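Local coordinates for 389aa long hypothetical nucleolar protein (Pyrococcus horikoshii, PDB 5ZVE) that transfers a methyl group from S-adenosyl-L-methionine to the C5 position of cytosine 72 in several tRNAs, at residues H35-V40 / Q182-M187; M187-V192 / G209-H214; L193-D198 / A216-N221. One frame throughout, in Å; residues are numbered along the deposited sequence.

Contact 1. Residues H35-V40 / Q182-M187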
loop_
_atom_site.group_PDB
_atom_site.type_symbol
_atom_site.label_atom_id
_atom_site.label_comp_id
_atom_site.label_asym_id
_atom_site.label_seq_id
_atom_site.Cartn_x
_atom_site.Cartn_y
_atom_site.Cartn_z
ATOM N N HIS A 35 8.552 -0.164 -9.680
ATOM C CA HIS A 35 8.633 -1.611 -9.510
ATOM C C HIS A 35 7.410 -2.115 -8.754
ATOM O O HIS A 35 7.237 -1.830 -7.562
ATOM C CB HIS A 35 9.913 -2.013 -8.774
ATOM C CG HIS A 35 11.158 -1.877 -9.597
ATOM N ND1 HIS A 35 12.401 -2.244 -9.134
ATOM C CD2 HIS A 35 11.349 -1.395 -10.851
ATOM C CE1 HIS A 35 13.307 -2.012 -10.070
ATOM N NE2 HIS A 35 12.694 -1.494 -11.119
ATOM N N TYR A 36 6.564 -2.867 -9.447
ATOM C CA TYR A 36 5.311 -3.336 -8.870
ATOM C C TYR A 36 5.495 -4.730 -8.288
ATOM O O TYR A 36 5.640 -5.712 -9.030
ATOM C CB TYR A 36 4.203 -3.330 -9.924
ATOM C CG TYR A 36 2.834 -3.659 -9.381
ATOM C CD1 TYR A 36 2.222 -2.834 -8.443
ATOM C CD2 TYR A 36 2.151 -4.789 -9.804
ATOM C CE1 TYR A 36 0.967 -3.128 -7.945
ATOM C CE2 TYR A 36 0.895 -5.092 -9.308
ATOM C CZ TYR A 36 0.310 -4.259 -8.381
ATOM O OH TYR A 36 -0.938 -4.559 -7.890
ATOM N N TYR A 37 5.487 -4.810 -6.959
ATOM C CA TYR A 37 5.853 -6.039 -6.253
ATOM C C TYR A 37 4.646 -6.910 -5.901
ATOM O O TYR A 37 3.538 -6.416 -5.685
ATOM C CB TYR A 37 6.621 -5.707 -4.971
ATOM C CG TYR A 37 8.119 -5.566 -5.146
ATOM C CD1 TYR A 37 8.688 -4.348 -5.500
ATOM C CD2 TYR A 37 8.963 -6.650 -4.949
ATOM C CE1 TYR A 37 10.060 -4.217 -5.658
ATOM C CE2 TYR A 37 10.337 -6.529 -5.104
ATOM C CZ TYR A 37 10.878 -5.312 -5.456
ATOM O OH TYR A 37 12.239 -5.193 -5.611
ATOM N N ILE A 38 4.876 -8.215 -5.859
ATOM C CA ILE A 38 3.898 -9.161 -5.347
ATOM C C ILE A 38 4.596 -10.106 -4.387
ATOM O O ILE A 38 5.809 -10.306 -4.479
ATOM C CB ILE A 38 3.232 -9.978 -6.465
ATOM C CG1 ILE A 38 4.275 -10.864 -7.165
ATOM C CG2 ILE A 38 2.537 -9.059 -7.454
ATOM C CD1 ILE A 38 3.711 -11.749 -8.254
ATOM N N ARG A 39 3.844 -10.686 -3.460
ATOM C CA ARG A 39 4.430 -11.682 -2.578
ATOM C C ARG A 39 4.102 -13.083 -3.057
ATOM O O ARG A 39 2.945 -13.414 -3.281
ATOM C CB ARG A 39 3.949 -11.502 -1.135
ATOM C CG ARG A 39 4.634 -12.454 -0.159
ATOM C CD ARG A 39 4.133 -12.304 1.268
ATOM N NE ARG A 39 2.841 -12.950 1.489
ATOM C CZ ARG A 39 1.713 -12.312 1.788
ATOM N NH1 ARG A 39 1.705 -10.992 1.922
ATOM N NH2 ARG A 39 0.592 -13.000 1.966
ATOM N N VAL A 40 5.129 -13.904 -3.222
ATOM C CA VAL A 40 4.916 -15.313 -3.511
ATOM C C VAL A 40 4.370 -16.006 -2.272
ATOM O O VAL A 40 4.994 -15.975 -1.213
ATOM C CB VAL A 40 6.214 -16.015 -3.954
ATOM C CG1 VAL A 40 5.935 -17.462 -4.301
ATOM C CG2 VAL A 40 6.846 -15.280 -5.121
ATOM N N GLN A 182 1.645 -6.743 -2.967
ATOM C CA GLN A 182 2.100 -6.127 -1.730
ATOM C C GLN A 182 3.421 -5.412 -1.989
ATOM O O GLN A 182 4.286 -5.946 -2.681
ATOM C CB GLN A 182 2.262 -7.185 -0.634
ATOM C CG GLN A 182 2.557 -6.628 0.748
ATOM C CD GLN A 182 2.718 -7.714 1.799
ATOM O OE1 GLN A 182 3.293 -8.775 1.540
ATOM N NE2 GLN A 182 2.201 -7.455 2.993
ATOM N N GLY A 183 3.581 -4.213 -1.441
ATOM C CA GLY A 183 4.778 -3.431 -1.689
ATOM C C GLY A 183 6.013 -4.006 -1.018
ATOM O O GLY A 183 5.906 -4.747 -0.039
ATOM N N LEU A 184 7.184 -3.670 -1.554
ATOM C CA LEU A 184 8.453 -4.113 -0.982
ATOM C C LEU A 184 8.588 -3.688 0.494
ATOM O O LEU A 184 8.874 -4.532 1.341
ATOM C CB LEU A 184 9.632 -3.595 -1.826
ATOM C CG LEU A 184 11.077 -3.724 -1.330
ATOM C CD1 LEU A 184 11.394 -5.135 -0.948
ATOM C CD2 LEU A 184 12.066 -3.261 -2.384
ATOM N N PRO A 185 8.375 -2.393 0.816
ATOM C CA PRO A 185 8.486 -2.032 2.236
ATOM C C PRO A 185 7.554 -2.835 3.157
ATOM O O PRO A 185 7.976 -3.230 4.246
ATOM C CB PRO A 185 8.120 -0.544 2.259
ATOM C CG PRO A 185 7.587 -0.224 0.911
ATOM C CD PRO A 185 8.160 -1.204 -0.029
ATOM N N SER A 186 6.325 -3.098 2.718
ATOM C CA SER A 186 5.394 -3.878 3.533
ATOM C C SER A 186 5.895 -5.302 3.775
ATOM O O SER A 186 5.705 -5.855 4.860
ATOM C CB SER A 186 4.015 -3.917 2.880
ATOM O OG SER A 186 3.359 -2.671 3.012
ATOM N N MET A 187 6.541 -5.889 2.768
ATOM C CA MET A 187 7.106 -7.225 2.899
ATOM C C MET A 187 8.301 -7.252 3.850
ATOM O O MET A 187 8.446 -8.172 4.653
ATOM C CB MET A 187 7.515 -7.753 1.532
ATOM C CG MET A 187 6.355 -8.172 0.662
ATOM S SD MET A 187 6.941 -9.116 -0.756
ATOM C CE MET A 187 7.360 -7.800 -1.897
#
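The amide oxygen OE1 of Gln182 takes a hydrogen bond from Arg39 NH1 at 2.8 Å. The oxygen lies nearly in the guanidinium plane, at its edge. Seen from the amide, however, NH1 sits 52° out of the carbonyl plane, and the two flat groups are turned 65° against each other. Gln182 gets there with an extended chain, CG anti to the backbone N (chi1 -172°). Its backbone N also gives a weak bond to Tyr37 O, 3.3 Å long. This carries the antiparallel pairing of strands 35-40 and 179-181 one residue past the end of the second strand.

The other half of the contact is apolar. Leu184 lies alongside Tyr37, and its CB makes a CH-pi contact over one ring face, 3.9 Å from the centroid. Its CD2 reaches Tyr37 OH at 3.8 Å. Met187 comes across Tyr37 at about a right angle. The bend at its chi3 brings CE to 3.6 Å from Tyr37 CD2. Met187 SD rests 3.8 Å from Arg39 CB.

Strand 35-40 belongs to the four-stranded antiparallel sheet of the ferredoxin-like domain. The start of helix 184-193 packs on it here. Arg39 also bonds Thr213 and Gln217 of helix 210-218. The buried guanidinium is thus shared among several oxygen acceptors, which probably fixes its rotation and helps offset the cost of burying its charge.

Contact 2. Residues M187-V192 / G209-H214. With SAH (S-adenosyl-L-homocysteine), chain C.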
loop_
_atom_site.group_PDB
_atom_site.type_symbol
_atom_site.label_atom_id
_atom_site.label_comp_id
_atom_site.label_asym_id
_atom_site.label_seq_id
_atom_site.Cartn_x
_atom_site.Cartn_y
_atom_site.Cartn_z
ATOM N N MET A 187 6.541 -5.889 2.768
ATOM C CA MET A 187 7.106 -7.225 2.899
ATOM C C MET A 187 8.301 -7.252 3.850
ATOM O O MET A 187 8.446 -8.172 4.653
ATOM C CB MET A 187 7.515 -7.753 1.532
ATOM C CG MET A 187 6.355 -8.172 0.662
ATOM S SD MET A 187 6.941 -9.116 -0.756
ATOM C CE MET A 187 7.360 -7.800 -1.897
ATOM N N VAL A 188 9.159 -6.243 3.750
ATOM C CA VAL A 188 10.283 -6.096 4.667
ATOM C C VAL A 188 9.790 -6.033 6.114
ATOM O O VAL A 188 10.406 -6.603 7.018
ATOM C CB VAL A 188 11.113 -4.832 4.341
ATOM C CG1 VAL A 188 12.229 -4.650 5.345
ATOM C CG2 VAL A 188 11.689 -4.922 2.932
ATOM N N THR A 189 8.668 -5.350 6.322
ATOM C CA THR A 189 8.086 -5.195 7.654
ATOM C C THR A 189 7.867 -6.539 8.358
ATOM O O THR A 189 8.324 -6.733 9.484
ATOM C CB THR A 189 6.739 -4.437 7.590
ATOM O OG1 THR A 189 6.952 -3.112 7.085
ATOM C CG2 THR A 189 6.100 -4.354 8.968
ATOM N N ALA A 190 7.187 -7.467 7.691
ATOM C CA ALA A 190 6.907 -8.777 8.281
ATOM C C ALA A 190 8.189 -9.568 8.532
ATOM O O ALA A 190 8.307 -10.278 9.530
ATOM C CB ALA A 190 5.964 -9.569 7.391
ATOM N N ARG A 191 9.145 -9.448 7.619
ATOM C CA ARG A 191 10.447 -10.085 7.792
ATOM C C ARG A 191 11.177 -9.556 9.026
ATOM O O ARG A 191 11.698 -10.324 9.836
ATOM C CB ARG A 191 11.306 -9.874 6.545
ATOM C CG ARG A 191 10.993 -10.836 5.418
ATOM C CD ARG A 191 11.754 -12.138 5.616
ATOM N NE ARG A 191 11.578 -13.048 4.489
ATOM C CZ ARG A 191 12.197 -14.215 4.375
ATOM N NH1 ARG A 191 13.040 -14.614 5.318
ATOM N NH2 ARG A 191 11.976 -14.981 3.318
ATOM N N VAL A 192 11.204 -8.236 9.156
ATOM C CA VAL A 192 11.902 -7.566 10.245
ATOM C C VAL A 192 11.291 -7.922 11.608
ATOM O O VAL A 192 11.956 -7.843 12.638
ATOM C CB VAL A 192 11.895 -6.031 10.003
ATOM C CG1 VAL A 192 12.293 -5.249 11.243
ATOM C CG2 VAL A 192 12.795 -5.687 8.815
ATOM N N GLY A 209 -5.163 -7.894 5.589
ATOM C CA GLY A 209 -4.390 -9.067 5.968
ATOM C C GLY A 209 -3.131 -9.311 5.161
ATOM O O GLY A 209 -2.615 -10.431 5.136
ATOM N N GLY A 210 -2.641 -8.268 4.499
ATOM C CA GLY A 210 -1.397 -8.344 3.757
ATOM C C GLY A 210 -0.236 -8.822 4.607
ATOM O O GLY A 210 0.414 -9.814 4.292
ATOM N N LYS A 211 0.020 -8.122 5.704
ATOM C CA LYS A 211 1.143 -8.471 6.559
ATOM C C LYS A 211 0.813 -9.670 7.435
ATOM O O LYS A 211 1.704 -10.426 7.815
ATOM C CB LYS A 211 1.570 -7.274 7.411
ATOM C CG LYS A 211 2.137 -6.119 6.594
ATOM C CD LYS A 211 2.357 -4.879 7.443
ATOM C CE LYS A 211 2.932 -3.752 6.610
ATOM N NZ LYS A 211 1.939 -3.235 5.627
ATOM N N THR A 212 -0.461 -9.847 7.762
ATOM C CA THR A 212 -0.847 -10.993 8.577
ATOM C C THR A 212 -0.573 -12.314 7.857
ATOM O O THR A 212 0.009 -13.237 8.430
ATOM C CB THR A 212 -2.326 -10.939 8.967
ATOM O OG1 THR A 212 -2.593 -9.707 9.649
ATOM C CG2 THR A 212 -2.674 -12.103 9.881
ATOM N N THR A 213 -0.979 -12.392 6.596
ATOM C CA THR A 213 -0.826 -13.623 5.829
ATOM C C THR A 213 0.641 -13.887 5.489
ATOM O O THR A 213 1.051 -15.035 5.337
ATOM C CB THR A 213 -1.677 -13.592 4.540
ATOM O OG1 THR A 213 -1.417 -12.388 3.805
ATOM C CG2 THR A 213 -3.158 -13.649 4.892
ATOM N N HIS A 214 1.428 -12.823 5.381
ATOM C CA HIS A 214 2.866 -12.960 5.186
ATOM C C HIS A 214 3.511 -13.623 6.405
ATOM O O HIS A 214 4.350 -14.512 6.267
ATOM C CB HIS A 214 3.499 -11.594 4.905
ATOM C CG HIS A 214 4.927 -11.660 4.465
ATOM N ND1 HIS A 214 5.687 -10.536 4.234
ATOM C CD2 HIS A 214 5.734 -12.720 4.206
ATOM C CE1 HIS A 214 6.903 -10.896 3.858
ATOM N NE2 HIS A 214 6.955 -12.215 3.832
HETATM N N SAH C . -1.863 -4.080 8.015
HETATM C CA SAH C . -2.851 -4.186 6.948
HETATM C CB SAH C . -3.387 -2.811 6.548
HETATM C CG SAH C . -3.618 -1.820 7.693
HETATM S SD SAH C . -4.625 -0.422 7.139
HETATM C C SAH C . -2.331 -4.948 5.726
HETATM O O SAH C . -1.133 -5.191 5.582
HETATM O OXT SAH C . -3.099 -5.347 4.852
HETATM C "C5'" SAH C . -5.047 0.099 8.826
HETATM C "C4'" SAH C . -6.229 -0.650 9.438
HETATM O "O4'" SAH C . -6.459 -0.188 10.754
HETATM C "C3'" SAH C . -7.546 -0.472 8.695
HETATM O "O3'" SAH C . -7.957 -1.718 8.184
HETATM C "C2'" SAH C . -8.551 -0.028 9.741
HETATM O "O2'" SAH C . -9.717 -0.812 9.662
HETATM C "C1'" SAH C . -7.836 -0.316 11.045
HETATM N N9 SAH C . -8.242 0.559 12.166
HETATM C C8 SAH C . -8.463 1.913 12.161
HETATM N N7 SAH C . -8.809 2.298 13.413
HETATM C C5 SAH C . -8.813 1.210 14.215
HETATM C C6 SAH C . -9.091 1.033 15.566
HETATM N N6 SAH C . -9.435 2.064 16.335
HETATM N N1 SAH C . -9.005 -0.230 16.113
HETATM C C2 SAH C . -8.648 -1.306 15.323
HETATM N N3 SAH C . -8.376 -1.124 13.984
HETATM C C4 SAH C . -8.457 0.115 13.441
#
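The short helical segments 187-192 and 210-214 pass 9.3 Å apart, axis to axis, and cross at -46°, with Ala190 and Lys211 the nearest pair of CA atoms. The methyl of Ala190 meets the His214 ring, with CB 3.3 Å from ND1. The ring turns its edge to the backbone of the other helix, with CE1 of His214 3.2 Å from Met187 O. His214 reaches across because its CG is anti to the backbone N (chi1 -170°). Its NE2 is hydrogen-bonded to Glu69, which also forms a salt bridge with Arg191 NE.

Residues 209-211 belong to the glycine-rich loop and helix start that bind the cofactor in this class I methyltransferase. Here they hold the carboxylate of S-adenosyl-L-homocysteine. Gly210 N bonds OXT of the ligand at 3.0 Å, and Lys211 N bonds its O at 3.2 Å. Gly209 N adds a weak bond to OXT. With its phi of 105°, Gly209 takes a backbone shape that favours glycine. Its carbonyl O accepts from both Thr213 N and Thr213 OG1, the latter at 2.7 Å.

The aliphatic part of Lys211 runs obliquely past Thr189, with CE 4.0 Å from Thr189 CB. A bend at the end of the chain turns NZ aside. There NZ forms a salt bridge with Asp273 and a hydrogen bond with Ser186, while Thr189 OG1 bonds back to Pro185 O.

Contact 3. Residues L193-D198 / A216-N221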
loop_
_atom_site.group_PDB
_atom_site.type_symbol
_atom_site.label_atom_id
_atom_site.label_comp_id
_atom_site.label_asym_id
_atom_site.label_seq_id
_atom_site.Cartn_x
_atom_site.Cartn_y
_atom_site.Cartn_z
ATOM N N LEU A 193 10.047 -8.387 11.596
ATOM C CA LEU A 193 9.395 -8.852 12.814
ATOM C C LEU A 193 9.978 -10.182 13.288
ATOM O O LEU A 193 9.973 -10.478 14.486
ATOM C CB LEU A 193 7.888 -8.997 12.598
ATOM C CG LEU A 193 7.095 -9.379 13.851
ATOM C CD1 LEU A 193 7.254 -8.321 14.936
ATOM C CD2 LEU A 193 5.623 -9.594 13.536
ATOM N N GLU A 194 10.491 -10.962 12.338
ATOM C CA GLU A 194 11.054 -12.287 12.605
ATOM C C GLU A 194 10.134 -13.161 13.458
ATOM O O GLU A 194 10.516 -13.577 14.551
ATOM C CB GLU A 194 12.416 -12.166 13.294
ATOM C CG GLU A 194 13.460 -11.374 12.525
ATOM C CD GLU A 194 14.807 -11.361 13.233
ATOM O OE1 GLU A 194 15.029 -12.224 14.108
ATOM O OE2 GLU A 194 15.647 -10.493 12.917
ATOM N N PRO A 195 8.917 -13.439 12.968
ATOM C CA PRO A 195 8.001 -14.239 13.786
ATOM C C PRO A 195 8.488 -15.672 13.959
ATOM O O PRO A 195 9.015 -16.258 13.018
ATOM C CB PRO A 195 6.699 -14.201 12.985
ATOM C CG PRO A 195 7.149 -14.048 11.565
ATOM C CD PRO A 195 8.368 -13.167 11.626
ATOM N N LYS A 196 8.294 -16.226 15.151
ATOM C CA LYS A 196 8.656 -17.611 15.430
ATOM C C LYS A 196 7.396 -18.389 15.780
ATOM O O LYS A 196 6.458 -17.831 16.353
ATOM C CB LYS A 196 9.673 -17.695 16.568
ATOM C CG LYS A 196 10.938 -16.891 16.325
ATOM C CD LYS A 196 11.738 -17.443 15.163
ATOM C CE LYS A 196 12.721 -16.410 14.643
ATOM N NZ LYS A 196 13.348 -15.627 15.742
ATOM N N GLU A 197 7.372 -19.669 15.419
ATOM C CA GLU A 197 6.224 -20.541 15.677
ATOM C C GLU A 197 5.811 -20.548 17.157
ATOM O O GLU A 197 4.647 -20.779 17.489
ATOM C CB GLU A 197 6.544 -21.962 15.194
ATOM C CG GLU A 197 5.609 -23.053 15.699
ATOM C CD GLU A 197 6.012 -24.436 15.217
ATOM O OE1 GLU A 197 7.144 -24.585 14.707
ATOM O OE2 GLU A 197 5.195 -25.372 15.344
ATOM N N ASP A 198 6.764 -20.255 18.037
ATOM C CA ASP A 198 6.508 -20.229 19.472
ATOM C C ASP A 198 5.858 -18.923 19.922
ATOM O O ASP A 198 5.115 -18.900 20.904
ATOM C CB ASP A 198 7.808 -20.441 20.248
ATOM C CG ASP A 198 8.333 -21.849 20.124
ATOM O OD1 ASP A 198 7.555 -22.736 19.712
ATOM O OD2 ASP A 198 9.525 -22.068 20.431
ATOM N N ALA A 216 1.982 -15.590 8.383
ATOM C CA ALA A 216 1.474 -16.955 8.348
ATOM C C ALA A 216 2.337 -17.874 7.482
ATOM O O ALA A 216 2.581 -19.021 7.851
ATOM C CB ALA A 216 0.036 -16.962 7.856
ATOM N N GLN A 217 2.808 -17.377 6.343
ATOM C CA GLN A 217 3.643 -18.205 5.472
ATOM C C GLN A 217 5.076 -18.298 6.005
ATOM O O GLN A 217 5.747 -19.308 5.806
ATOM C CB GLN A 217 3.628 -17.686 4.028
ATOM C CG GLN A 217 4.475 -16.461 3.749
ATOM C CD GLN A 217 4.336 -15.986 2.306
ATOM O OE1 GLN A 217 3.226 -15.766 1.819
ATOM N NE2 GLN A 217 5.464 -15.847 1.612
ATOM N N LEU A 218 5.544 -17.255 6.684
ATOM C CA LEU A 218 6.842 -17.320 7.353
ATOM C C LEU A 218 6.817 -18.341 8.487
ATOM O O LEU A 218 7.833 -18.967 8.797
ATOM C CB LEU A 218 7.256 -15.952 7.901
ATOM C CG LEU A 218 7.535 -14.836 6.894
ATOM C CD1 LEU A 218 7.594 -13.495 7.616
ATOM C CD2 LEU A 218 8.830 -15.109 6.123
ATOM N N LEU A 219 5.651 -18.495 9.110
ATOM C CA LEU A 219 5.457 -19.492 10.158
ATOM C C LEU A 219 5.173 -20.866 9.562
ATOM O O LEU A 219 5.142 -21.867 10.278
ATOM C CB LEU A 219 4.313 -19.082 11.089
ATOM C CG LEU A 219 4.534 -17.860 11.984
ATOM C CD1 LEU A 219 3.435 -17.768 13.025
ATOM C CD2 LEU A 219 5.894 -17.914 12.643
ATOM N N GLU A 220 4.958 -20.887 8.249
ATOM C CA GLU A 220 4.608 -22.097 7.511
ATOM C C GLU A 220 3.328 -22.689 8.082
ATOM O O GLU A 220 3.213 -23.898 8.276
ATOM C CB GLU A 220 5.756 -23.107 7.539
ATOM C CG GLU A 220 6.994 -22.615 6.801
ATOM C CD GLU A 220 8.176 -23.555 6.937
ATOM O OE1 GLU A 220 8.226 -24.307 7.932
ATOM O OE2 GLU A 220 9.057 -23.537 6.051
ATOM N N ASN A 221 2.369 -21.804 8.336
ATOM C CA ASN A 221 1.054 -22.157 8.863
ATOM C C ASN A 221 1.091 -22.834 10.234
ATOM O O ASN A 221 0.118 -23.465 10.640
ATOM C CB ASN A 221 0.302 -23.040 7.860
ATOM C CG ASN A 221 -0.779 -22.280 7.121
ATOM O OD1 ASN A 221 -1.243 -21.242 7.590
ATOM N ND2 ASN A 221 -1.187 -22.790 5.964
HETATM O O HOH W 1 7.235 -22.872 12.013
#
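Leu219 and Pro195 have the most surface buried here, and Leu218 comes next. One methyl of Leu219, CD2, does the touching for that residue. It lies 3.5 Å from Lys196 C and 3.6 Å from Pro195 O, against the backbone of the loop. It also meets the proline ring, at 3.8 Å from Pro195 CB. With CG anti to its own carbonyl carbon (chi1 -68°), the leucine brings this methyl to the loop although its CB does not point there.

Leu218 covers another part of the same proline and crosses it obliquely. Its CD1 is 4.0 Å from Pro195 CG. The ring therefore meets two successive leucines, by CB on one and by CG and CD on the other. Pro195 also touches Ile215 of helix 210-218 and Ile201 of strand 201-203.

The helix ends here in a Schellman motif. Asn221 N bonds Ala216 O at 2.8 Å, Glu220 N bonds Gln217 O weakly, and Glu220, with positive phi, is the C-prime residue. Farther out, a water donates to Leu219 O at 2.9 Å and to Glu197 OE1 at 3.2 Å. Glu197 OE2 has its stronger partner in Lys222.

At this surface site the loop after helix 184-193 meets the end of helix 210-218 by leucine side chains set against a proline ring and loop backbone. The direct contact thus depends on shape, and the polar link runs through water.

In the fold
From the N terminus, contact 1 brings strand 35-40 to segment 182-187, 142 residues on. It closes this long loop at the start of helix 184-193, and the six-stranded sheet of the PUA domain lies within it. Contact 2 then opens at Met187, which it shares with contact 1. Contacts 2 and 3 close short loops, their segments 17 and 18 residues apart, and both loops contain strand 201-203. The two cross: 187-192 and 193-198 come first, then 209-214 and 216-221. Both pair the region of helix 184-193 with helix 210-218, first beside the cofactor and then at the surface. Arg39 and Val40 also reach Gln217, so helix 210-218 joins the ferredoxin-like sheet to the methyltransferase fold.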